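Local structure of protein osa (Shigella flexneri, 4O7K) at residues Asp19-Gln24 and Asn72-Tyr77; Leu28-Pro33 and Val151-Val156; Arg101-Ser106 and Ser143-Ala148; Leu120-Pro125 and Phe136-Thr141. The protein acts as a plasmid fertility inhibition factor that suppresses the oncogenicity of Agrobacterium tumefaciens and belongs to a family of the ParB/Srx clan. The protein carries 1 engineered substitution. All coordinates share one frame; numbering follows the deposited sequence. Where two conformers were deposited one is given.

Near the N terminus, helix 4-24 contributes the first half of contact 1, which closes when the chain has passed through strand 67-72 and begins helix 73-81. Before that closure the loop after helix 4-24 has already opened contact 2, which waits for strand 153-158, so contacts 1 and 2 cross. Contact 3 opens at the start of helix 103-112 and closes on helix 140-148; contact 4, between strand 118-128 and the turn leading into that same helix, is nested inside it, and both are nested inside contact 2. Leu147 packs on Tyr77 and Phe76 on Phe136, joining contact 1 to contacts 3 and 4, while phosphate B touches contacts 3 and 4 alike.

Contact 1. Residues Asp19-Gln24 and Asn72-Tyr77; sequences DKELAQ and NGLAFY
Leu22 and Leu74 carry most of the burial where helix 4-24 runs nearly antiparallel to the start of helix 73-81. The short axes stay 10.0 Å apart at their closest, with 153° between their directions, so the gap is bridged by side chains. Leu22 reaches across with its CD2 methyl, which lies 3.9 Å from Leu74 CB as the two side chains slide past each other in opposite directions. The same methyl rests against the amide of Asn72, 3.8 Å from ND2, while Leu22 CD1 approaches Ala75 CA. Leu74, with CG beside its backbone N (chi1 -68°), directs CD1 back toward helix 4-24, where it meets Glu21 at about a right angle: CD1 is 3.9 Å from Glu21 CB and 3.5 Å from Glu21 OE1. The carboxylate's polar partner is Arg17, in a salt bridge one turn earlier on the same helix. Leu18 adds to the apolar surroundings of Leu74. Asn72, brushed by Leu22, is the N-cap of helix 73-81. Its OD1 accepts from Ala75 N at 3.2 Å, with the donor well above the carbonyl plane. No hydrogen bond links the two segments, and every residue that touches is partly exposed. The contact thus rests on van der Waals packing, chiefly of the two leucines, at the protein surface, while Asn72 OD1 and the Glu21 carboxylate find partners on their own sides, in Ala75 N and Arg17.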
# COMPACT_ATOMS: atom_id res chain seq x y z
N ASP A 19 -0.58 1.64 16.75
CA ASP A 19 -1.88 1.85 17.37
C ASP A 19 -1.97 3.27 17.89
O ASP A 19 -2.96 3.97 17.67
CB ASP A 19 -2.12 0.86 18.51
CG ASP A 19 -2.50 -0.54 18.03
OD1 ASP A 19 -2.87 -0.70 16.85
OD2 ASP A 19 -2.42 -1.48 18.85
N LYS A 20 -0.90 3.69 18.56
CA LYS A 20 -0.83 5.03 19.13
C LYS A 20 -0.67 6.13 18.07
O LYS A 20 -1.31 7.17 18.16
CB LYS A 20 0.32 5.11 20.13
CG LYS A 20 0.14 4.12 21.27
CD LYS A 20 1.14 4.34 22.38
CE LYS A 20 0.82 3.42 23.54
NZ LYS A 20 -0.55 3.67 24.07
N GLU A 21 0.18 5.90 17.07
CA GLU A 21 0.36 6.88 16.00
C GLU A 21 -0.96 7.10 15.29
O GLU A 21 -1.33 8.23 14.96
CB GLU A 21 1.43 6.44 15.00
CG GLU A 21 2.84 6.44 15.55
CD GLU A 21 3.85 5.84 14.60
OE1 GLU A 21 3.45 5.39 13.51
OE2 GLU A 21 5.05 5.82 14.94
N LEU A 22 -1.69 6.01 15.07
CA LEU A 22 -2.99 6.08 14.41
C LEU A 22 -4.02 6.80 15.27
O LEU A 22 -4.85 7.56 14.76
CB LEU A 22 -3.48 4.67 14.06
CG LEU A 22 -2.82 4.04 12.84
CD1 LEU A 22 -3.05 2.54 12.81
CD2 LEU A 22 -3.34 4.69 11.56
N ALA A 23 -3.95 6.57 16.58
CA ALA A 23 -4.89 7.21 17.50
C ALA A 23 -4.64 8.71 17.59
O ALA A 23 -5.58 9.49 17.75
CB ALA A 23 -4.80 6.56 18.89
N GLN A 24 -3.37 9.12 17.49
CA GLN A 24 -2.98 10.53 17.55
C GLN A 24 -3.35 11.29 16.28
O GLN A 24 -3.86 12.42 16.33
CB GLN A 24 -1.46 10.66 17.78
CG GLN A 24 -0.99 10.26 19.17
CD GLN A 24 0.53 10.09 19.24
OE1 GLN A 24 1.23 10.29 18.25
NE2 GLN A 24 1.02 9.69 20.40
N ASN A 72 -4.56 4.14 4.15
CA ASN A 72 -3.73 4.77 5.14
C ASN A 72 -2.48 3.90 5.32
O ASN A 72 -2.57 2.77 5.81
CB ASN A 72 -4.52 4.90 6.45
CG ASN A 72 -3.73 5.54 7.56
OD1 ASN A 72 -2.55 5.25 7.75
ND2 ASN A 72 -4.39 6.39 8.33
N GLY A 73 -1.33 4.42 4.92
CA GLY A 73 -0.08 3.67 5.00
C GLY A 73 0.19 2.99 6.34
O GLY A 73 0.53 1.81 6.39
N LEU A 74 0.03 3.74 7.43
CA LEU A 74 0.26 3.18 8.77
C LEU A 74 -0.72 2.06 9.10
O LEU A 74 -0.37 1.09 9.76
CB LEU A 74 0.16 4.27 9.84
CG LEU A 74 1.24 5.35 9.87
CD1 LEU A 74 1.04 6.22 11.10
CD2 LEU A 74 2.65 4.77 9.83
N ALA A 75 -1.97 2.22 8.67
CA ALA A 75 -2.97 1.18 8.92
C ALA A 75 -2.67 -0.06 8.09
O ALA A 75 -2.86 -1.20 8.55
CB ALA A 75 -4.36 1.69 8.62
N PHE A 76 -2.23 0.16 6.86
CA PHE A 76 -1.89 -0.92 5.94
C PHE A 76 -0.71 -1.71 6.51
O PHE A 76 -0.74 -2.95 6.53
CB PHE A 76 -1.56 -0.35 4.56
CG PHE A 76 -1.21 -1.38 3.53
CD1 PHE A 76 -2.19 -1.96 2.74
CD2 PHE A 76 0.11 -1.75 3.33
CE1 PHE A 76 -1.86 -2.89 1.77
CE2 PHE A 76 0.45 -2.67 2.36
CZ PHE A 76 -0.54 -3.25 1.58
N TYR A 77 0.30 -0.97 6.96
CA TYR A 77 1.48 -1.53 7.61
C TYR A 77 1.07 -2.40 8.79
O TYR A 77 1.52 -3.54 8.91
CB TYR A 77 2.39 -0.38 8.05
CG TYR A 77 3.71 -0.75 8.73
CD1 TYR A 77 4.31 -1.99 8.54
CD2 TYR A 77 4.35 0.18 9.54
CE1 TYR A 77 5.52 -2.29 9.16
CE2 TYR A 77 5.54 -0.11 10.15
CZ TYR A 77 6.12 -1.34 9.97
OH TYR A 77 7.31 -1.59 10.60

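Contact 2. Residues Leu28-Pro33 and Val151-Val156; sequences LPLELP and VAVFPV
Val153 stands between Leu30 and Pro33 and presents a different branch to each. Its CG1 lies anti to the backbone N (chi1 178°), which turns that methyl to the Pro33 ring, 3.7 Å from CD, and leaves CG2 to face Leu30, also 3.7 Å from CB. Both neighbours cross the valine at about a right angle. Leu30 has CG beside its own backbone N (chi1 -72°) and an extended outer torsion, a shape that brings CD1 up to the same CG2 methyl; the same CD1 also touches Asn72. The Pro33 ring leans on the Val153 carbonyl, with CD 3.6 Å from O, and its CG approaches Pro155 CD at 4.2 Å. Between them, the Glu31 carbonyl oxygen packs against both Val153 CB and the Ala152 methyl, while the carboxylate of Glu31 is directed away. No direct hydrogen bond crosses the contact. A water takes that role: it donates to Glu31 O at 2.6 Å and accepts from Val153 N at 3.2 Å. Phe154, pointing the other way, sends its ring inward to an edge-to-face meeting with Phe76. The arrangement is that of an irregular connection, here between helix 4-24 and strand 34-35, laid against strand 153-158, which pairs with strand 67-72 in an antiparallel sheet.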
# COMPACT_ATOMS: atom_id res chain seq x y z
N LEU A 28 -7.17 13.75 11.28
CA LEU A 28 -6.34 14.74 10.59
C LEU A 28 -6.21 14.42 9.09
O LEU A 28 -6.12 13.26 8.70
CB LEU A 28 -4.95 14.81 11.23
CG LEU A 28 -4.88 15.27 12.69
CD1 LEU A 28 -3.44 15.25 13.18
CD2 LEU A 28 -5.48 16.66 12.85
N PRO A 29 -6.19 15.47 8.25
CA PRO A 29 -6.06 15.29 6.80
C PRO A 29 -4.71 14.68 6.42
O PRO A 29 -3.67 15.12 6.91
CB PRO A 29 -6.20 16.72 6.26
CG PRO A 29 -5.71 17.58 7.36
CD PRO A 29 -6.17 16.90 8.63
N LEU A 30 -4.72 13.65 5.59
CA LEU A 30 -3.47 13.05 5.12
C LEU A 30 -3.16 13.59 3.72
O LEU A 30 -4.04 14.15 3.07
CB LEU A 30 -3.56 11.52 5.11
CG LEU A 30 -3.55 10.83 6.48
CD1 LEU A 30 -3.68 9.30 6.37
CD2 LEU A 30 -2.30 11.21 7.27
N GLU A 31 -1.91 13.47 3.30
CA GLU A 31 -1.56 13.78 1.92
C GLU A 31 -2.04 12.66 1.00
O GLU A 31 -1.64 11.51 1.13
CB GLU A 31 -0.05 13.99 1.77
CG GLU A 31 0.53 15.04 2.70
CD GLU A 31 1.41 16.04 1.99
OE1 GLU A 31 1.88 15.72 0.87
OE2 GLU A 31 1.63 17.15 2.53
N LEU A 32 -2.90 13.04 0.05
CA LEU A 32 -3.51 12.12 -0.91
C LEU A 32 -2.70 11.97 -2.20
O LEU A 32 -2.07 12.94 -2.66
CB LEU A 32 -4.92 12.58 -1.27
CG LEU A 32 -6.11 12.34 -0.33
CD1 LEU A 32 -5.93 12.99 1.01
CD2 LEU A 32 -7.42 12.81 -0.96
N PRO A 33 -2.74 10.77 -2.80
CA PRO A 33 -2.21 10.67 -4.16
C PRO A 33 -3.02 11.58 -5.09
O PRO A 33 -4.20 11.78 -4.86
CB PRO A 33 -2.37 9.19 -4.52
CG PRO A 33 -3.33 8.63 -3.51
CD PRO A 33 -3.19 9.48 -2.27
N VAL A 151 5.23 7.22 2.59
CA VAL A 151 4.15 7.70 1.75
C VAL A 151 2.85 7.55 2.55
O VAL A 151 2.50 6.43 2.98
CB VAL A 151 4.07 6.93 0.43
CG1 VAL A 151 2.91 7.43 -0.40
CG2 VAL A 151 5.39 7.08 -0.32
N ALA A 152 2.15 8.66 2.77
CA ALA A 152 1.03 8.70 3.71
C ALA A 152 -0.16 7.85 3.28
O ALA A 152 -0.75 7.11 4.09
CB ALA A 152 0.58 10.14 3.92
N VAL A 153 -0.51 7.98 2.01
CA VAL A 153 -1.64 7.27 1.41
C VAL A 153 -1.22 6.80 0.03
O VAL A 153 -0.54 7.52 -0.71
CB VAL A 153 -2.91 8.18 1.32
CG1 VAL A 153 -4.07 7.45 0.65
CG2 VAL A 153 -3.33 8.67 2.70
N PHE A 154 -1.60 5.57 -0.32
CA PHE A 154 -1.34 5.09 -1.66
C PHE A 154 -2.46 4.13 -2.07
O PHE A 154 -3.13 3.56 -1.21
CB PHE A 154 0.06 4.43 -1.76
CG PHE A 154 0.35 3.40 -0.68
CD1 PHE A 154 -0.06 2.09 -0.84
CD2 PHE A 154 1.08 3.74 0.44
CE1 PHE A 154 0.22 1.14 0.13
CE2 PHE A 154 1.37 2.80 1.42
CZ PHE A 154 0.94 1.49 1.26
N PRO A 155 -2.67 3.98 -3.37
CA PRO A 155 -3.70 3.05 -3.84
C PRO A 155 -3.19 1.61 -3.91
O PRO A 155 -1.99 1.40 -4.11
CB PRO A 155 -4.05 3.56 -5.24
CG PRO A 155 -2.88 4.38 -5.67
CD PRO A 155 -2.05 4.72 -4.48
N VAL A 156 -4.09 0.66 -3.73
CA VAL A 156 -3.80 -0.75 -3.93
C VAL A 156 -4.97 -1.34 -4.70
O VAL A 156 -6.04 -0.72 -4.79
CB VAL A 156 -3.59 -1.52 -2.61
CG1 VAL A 156 -2.35 -1.03 -1.88
CG2 VAL A 156 -4.83 -1.41 -1.72
O HOH W 1 0.16 10.17 -0.19

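Contact 3. Residues Arg101-Ser106 and Ser143-Ala148; sequences RKYPSS and SMWLLA. With PO4 (phosphate ion), chain B; PO4 (phosphate ion), chain C.
Tyr103 packs against the backbone of helix 140-148 at Trp145, joining the first turn of helix 103-112 to a helix whose start carries the sequence Gly139-Met140-Thr141-Arg142. That sequence fits the GxxR signature used for phosphate binding by ParB and sulfiredoxin relatives, consistent with membership of the ParB/Srx clan. Van der Waals contacts come first. With CG anti to its backbone N (chi1 -167°), Tyr103 extends its ring far enough for CE2 to lie 3.6 Å from Trp145 CA, and its OH goes on to the methyl of Ala148, 3.5 Å from CB. Met144 meets this ring through its carbonyl carbon, at the edge, while its thioether end turns away. Ser106 fills in beside the tryptophan, its OG 4.0 Å from Trp145 CB.

The aromatic component is oblique: the Tyr103 ring and the five-membered ring of Trp145 have centroids 5.3 Å apart and planes at 33°. Trp145 has further ring partners in His149 and Phe110, both stacked on it, and in His52, which meets it edge-to-face.

Polar contacts lead to two phosphates, probably from the crystallisation liquor, and no hydrogen bond joins the segments directly. Lys102 bends at its outer torsions to bring NZ within 2.8 Å of O2 of phosphate B, an ion also bound by Thr141 and Arg142. Phosphate C is held by His52, His149 and the indole: Trp145 NE1 donates to its O1 at 3.2 Å, along a markedly bent path of 138°.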
# COMPACT_ATOMS: atom_id res chain seq x y z
N ARG A 101 15.83 -8.26 -0.55
CA ARG A 101 16.68 -8.49 -1.72
C ARG A 101 16.16 -7.81 -2.98
O ARG A 101 16.95 -7.47 -3.86
CB ARG A 101 16.85 -9.99 -1.97
CG ARG A 101 15.60 -10.69 -2.50
CD ARG A 101 15.86 -11.37 -3.84
NE ARG A 101 14.73 -12.20 -4.26
CZ ARG A 101 14.32 -12.34 -5.52
NH1 ARG A 101 13.27 -13.11 -5.80
NH2 ARG A 101 14.94 -11.71 -6.50
N LYS A 102 14.86 -7.59 -3.06
CA LYS A 102 14.27 -6.94 -4.22
C LYS A 102 14.14 -5.46 -4.13
O LYS A 102 13.69 -4.83 -5.02
CB LYS A 102 12.92 -7.52 -4.50
CG LYS A 102 12.96 -9.00 -4.69
CD LYS A 102 11.58 -9.60 -4.78
CE LYS A 102 11.00 -9.37 -6.15
NZ LYS A 102 9.57 -9.05 -6.01
N TYR A 103 14.52 -4.91 -3.01
CA TYR A 103 14.29 -3.50 -2.73
C TYR A 103 15.10 -2.55 -3.63
O TYR A 103 14.56 -1.52 -4.06
CB TYR A 103 14.59 -3.21 -1.25
CG TYR A 103 14.10 -1.87 -0.73
CD1 TYR A 103 14.86 -0.72 -0.88
CD2 TYR A 103 12.89 -1.77 -0.05
CE1 TYR A 103 14.43 0.51 -0.39
CE2 TYR A 103 12.46 -0.56 0.45
CZ TYR A 103 13.23 0.59 0.27
OH TYR A 103 12.79 1.79 0.77
N PRO A 104 16.38 -2.88 -3.92
CA PRO A 104 17.09 -1.99 -4.85
C PRO A 104 16.43 -1.94 -6.22
O PRO A 104 16.38 -0.88 -6.84
CB PRO A 104 18.49 -2.61 -4.93
CG PRO A 104 18.67 -3.28 -3.61
CD PRO A 104 17.31 -3.85 -3.29
N SER A 105 15.92 -3.07 -6.69
CA SER A 105 15.22 -3.12 -7.97
C SER A 105 13.95 -2.28 -7.92
O SER A 105 13.63 -1.58 -8.87
CB SER A 105 14.89 -4.56 -8.35
OG SER A 105 14.08 -4.60 -9.50
N SER A 106 13.23 -2.35 -6.81
CA SER A 106 12.04 -1.53 -6.66
C SER A 106 12.40 -0.03 -6.63
O SER A 106 11.77 0.80 -7.30
CB SER A 106 11.28 -1.92 -5.40
OG SER A 106 10.06 -1.21 -5.31
N SER A 143 5.46 -2.15 -2.03
CA SER A 143 4.75 -1.72 -0.81
C SER A 143 5.74 -1.36 0.30
O SER A 143 5.52 -0.38 1.03
CB SER A 143 3.80 -2.83 -0.30
OG SER A 143 2.74 -3.08 -1.22
N MET A 144 6.81 -2.13 0.42
CA MET A 144 7.85 -1.82 1.41
C MET A 144 8.50 -0.46 1.12
O MET A 144 8.78 0.32 2.03
CB MET A 144 8.93 -2.90 1.43
CG MET A 144 8.46 -4.27 1.91
SD MET A 144 9.85 -5.40 1.93
CE MET A 144 9.02 -6.99 2.13
N TRP A 145 8.76 -0.21 -0.16
CA TRP A 145 9.39 1.03 -0.58
C TRP A 145 8.53 2.20 -0.11
O TRP A 145 9.03 3.12 0.55
CB TRP A 145 9.60 1.05 -2.10
CG TRP A 145 10.44 2.23 -2.59
CD1 TRP A 145 11.79 2.23 -2.82
CD2 TRP A 145 9.98 3.55 -2.91
NE1 TRP A 145 12.20 3.47 -3.26
CE2 TRP A 145 11.10 4.30 -3.32
CE3 TRP A 145 8.72 4.17 -2.89
CZ2 TRP A 145 11.00 5.63 -3.71
CZ3 TRP A 145 8.63 5.49 -3.27
CH2 TRP A 145 9.76 6.21 -3.68
N LEU A 146 7.23 2.14 -0.40
CA LEU A 146 6.31 3.21 -0.05
C LEU A 146 6.24 3.40 1.46
O LEU A 146 6.27 4.52 1.95
CB LEU A 146 4.90 2.93 -0.61
CG LEU A 146 4.72 2.92 -2.14
CD1 LEU A 146 3.48 2.13 -2.52
CD2 LEU A 146 4.63 4.33 -2.68
N LEU A 147 6.18 2.29 2.18
CA LEU A 147 6.08 2.33 3.63
C LEU A 147 7.36 2.90 4.26
O LEU A 147 7.30 3.78 5.14
CB LEU A 147 5.79 0.94 4.18
CG LEU A 147 4.36 0.46 3.92
CD1 LEU A 147 4.18 -0.93 4.50
CD2 LEU A 147 3.35 1.45 4.52
N ALA A 148 8.51 2.42 3.80
CA ALA A 148 9.79 2.87 4.33
C ALA A 148 10.02 4.34 4.01
O ALA A 148 10.71 5.04 4.75
CB ALA A 148 10.94 2.01 3.79
P PO4 B . 7.45 -6.40 -6.12
O1 PO4 B . 6.77 -7.12 -7.25
O2 PO4 B . 7.66 -7.35 -4.97
O3 PO4 B . 8.77 -5.83 -6.58
O4 PO4 B . 6.59 -5.25 -5.63
P PO4 C . 15.56 5.76 -2.78
O1 PO4 C . 15.14 4.36 -2.39
O2 PO4 C . 15.22 6.73 -1.67
O3 PO4 C . 17.05 5.82 -3.03
O4 PO4 C . 14.85 6.17 -4.05

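Contact 4. Residues Leu120-Pro125 and Phe136-Thr141; sequences LADVSP and FTDGMT. With PO4 (phosphate ion), chain B.
Asp122 and Thr137-Asp138 form a classic beta bulge, the tight part of this contact. The Asp122 carbonyl oxygen accepts two N-H groups, Thr137 N at 2.8 Å and Asp138 N at 3.2 Å; the latter lies in the carbonyl plane, on a lone pair. In return Asp122 N donates to Asp138 O at 3.1 Å from above the carbonyl plane. The Asp138 side chain occupies the crowded position between its backbone N and carbonyl carbon (chi1 51°), which folds its carboxylate back over the strand pair until OD1 lies 2.6 Å from Asp122 OD2, a separation that suggests one acid holds a proton; the two carboxylate planes are almost perpendicular. On the other face Val123 and Phe136 lie side by side, Val123 CG1 3.6 Å from Phe136 CE2. The Ala121 methyl packs against the backbone of Gly139, 3.7 Å from CB to Gly139 O.

The outer side is looser and bridged by water. One water donates to Leu120 O and to Asp138 OD1, and another spans Ser124 OG and Thr137 OG1, less certainly because Ser124 has two conformers. Beyond the bulge Thr141 N and OG1 both bind O2 of phosphate B, consistent with a GxxR-like phosphate-binding helix start.

Strand 118-128 pairs with strand 131-136 while bonding through Ala121 and Val123 to Leu157 of strand 153-158. Helix 161-171 packs on Val123 through Leu167, and helix 140-148 leaves directly from Gly139, its Ser143 lying against Ala121 and Phe136.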
# COMPACT_ATOMS: atom_id res chain seq x y z
N LEU A 120 0.38 -0.81 -9.45
CA LEU A 120 -0.11 -1.03 -8.10
C LEU A 120 0.11 -2.46 -7.62
O LEU A 120 0.16 -3.39 -8.42
CB LEU A 120 -1.61 -0.72 -8.03
CG LEU A 120 -2.00 0.72 -8.38
CD1 LEU A 120 -3.50 0.89 -8.17
CD2 LEU A 120 -1.20 1.68 -7.54
N ALA A 121 0.22 -2.61 -6.31
CA ALA A 121 0.17 -3.90 -5.64
C ALA A 121 -1.24 -4.48 -5.68
O ALA A 121 -2.23 -3.74 -5.64
CB ALA A 121 0.64 -3.77 -4.21
N ASP A 122 -1.31 -5.80 -5.76
CA ASP A 122 -2.56 -6.55 -5.66
C ASP A 122 -2.63 -7.24 -4.31
O ASP A 122 -1.83 -8.13 -4.02
CB ASP A 122 -2.66 -7.57 -6.79
CG ASP A 122 -2.76 -6.91 -8.15
OD1 ASP A 122 -3.89 -6.59 -8.57
OD2 ASP A 122 -1.71 -6.72 -8.80
N VAL A 123 -3.56 -6.81 -3.46
CA VAL A 123 -3.63 -7.32 -2.10
C VAL A 123 -5.01 -7.90 -1.80
O VAL A 123 -5.93 -7.79 -2.60
CB VAL A 123 -3.31 -6.24 -1.05
CG1 VAL A 123 -1.93 -5.61 -1.32
CG2 VAL A 123 -4.40 -5.18 -1.04
N SER A 124 -5.13 -8.50 -0.62
CA SER A 124 -6.38 -9.13 -0.23
C SER A 124 -6.55 -9.08 1.28
O SER A 124 -5.58 -9.22 2.02
CB SER A 124 -6.41 -10.58 -0.71
OG SER A 124 -6.21 -10.66 -2.11
N PRO A 125 -7.79 -8.87 1.73
CA PRO A 125 -8.07 -9.02 3.16
C PRO A 125 -8.02 -10.51 3.50
O PRO A 125 -8.29 -11.32 2.62
CB PRO A 125 -9.49 -8.48 3.30
CG PRO A 125 -10.10 -8.70 1.95
CD PRO A 125 -8.99 -8.54 0.95
N PHE A 136 -0.92 -10.73 0.11
CA PHE A 136 -0.55 -10.24 -1.21
C PHE A 136 -0.70 -11.27 -2.31
O PHE A 136 -0.39 -12.46 -2.12
CB PHE A 136 0.90 -9.75 -1.21
CG PHE A 136 1.12 -8.51 -0.41
CD1 PHE A 136 1.21 -8.56 0.97
CD2 PHE A 136 1.27 -7.27 -1.04
CE1 PHE A 136 1.43 -7.42 1.71
CE2 PHE A 136 1.48 -6.12 -0.31
CZ PHE A 136 1.57 -6.18 1.06
N THR A 137 -1.15 -10.81 -3.46
CA THR A 137 -1.02 -11.59 -4.68
C THR A 137 0.29 -11.17 -5.34
O THR A 137 1.04 -12.00 -5.83
CB THR A 137 -2.21 -11.38 -5.62
OG1 THR A 137 -3.39 -11.95 -5.03
CG2 THR A 137 -1.95 -12.01 -6.98
N ASP A 138 0.56 -9.87 -5.31
CA ASP A 138 1.84 -9.34 -5.75
C ASP A 138 2.03 -7.92 -5.20
O ASP A 138 1.10 -7.32 -4.66
CB ASP A 138 1.95 -9.35 -7.28
CG ASP A 138 0.74 -8.71 -7.95
OD1 ASP A 138 0.46 -7.53 -7.65
OD2 ASP A 138 0.05 -9.37 -8.75
N GLY A 139 3.25 -7.40 -5.33
CA GLY A 139 3.53 -6.03 -4.96
C GLY A 139 4.08 -5.81 -3.56
O GLY A 139 4.00 -4.71 -3.04
N MET A 140 4.66 -6.84 -2.95
CA MET A 140 5.18 -6.69 -1.59
C MET A 140 6.36 -5.73 -1.51
O MET A 140 6.41 -4.88 -0.62
CB MET A 140 5.60 -8.06 -1.01
CG MET A 140 4.44 -8.84 -0.44
SD MET A 140 4.96 -10.32 0.48
CE MET A 140 5.71 -11.24 -0.85
N THR A 141 7.32 -5.84 -2.41
CA THR A 141 8.50 -4.99 -2.29
C THR A 141 8.19 -3.53 -2.59
O THR A 141 8.69 -2.65 -1.91
CB THR A 141 9.63 -5.45 -3.21
OG1 THR A 141 9.74 -6.88 -3.18
CG2 THR A 141 10.94 -4.85 -2.74
P PO4 B . 7.45 -6.40 -6.12
O1 PO4 B . 6.77 -7.12 -7.25
O2 PO4 B . 7.66 -7.35 -4.97
O3 PO4 B . 8.77 -5.83 -6.58
O4 PO4 B . 6.59 -5.25 -5.63
O HOH W 2 2.27 -5.49 -8.02
O HOH W 3 -3.96 -12.28 -2.27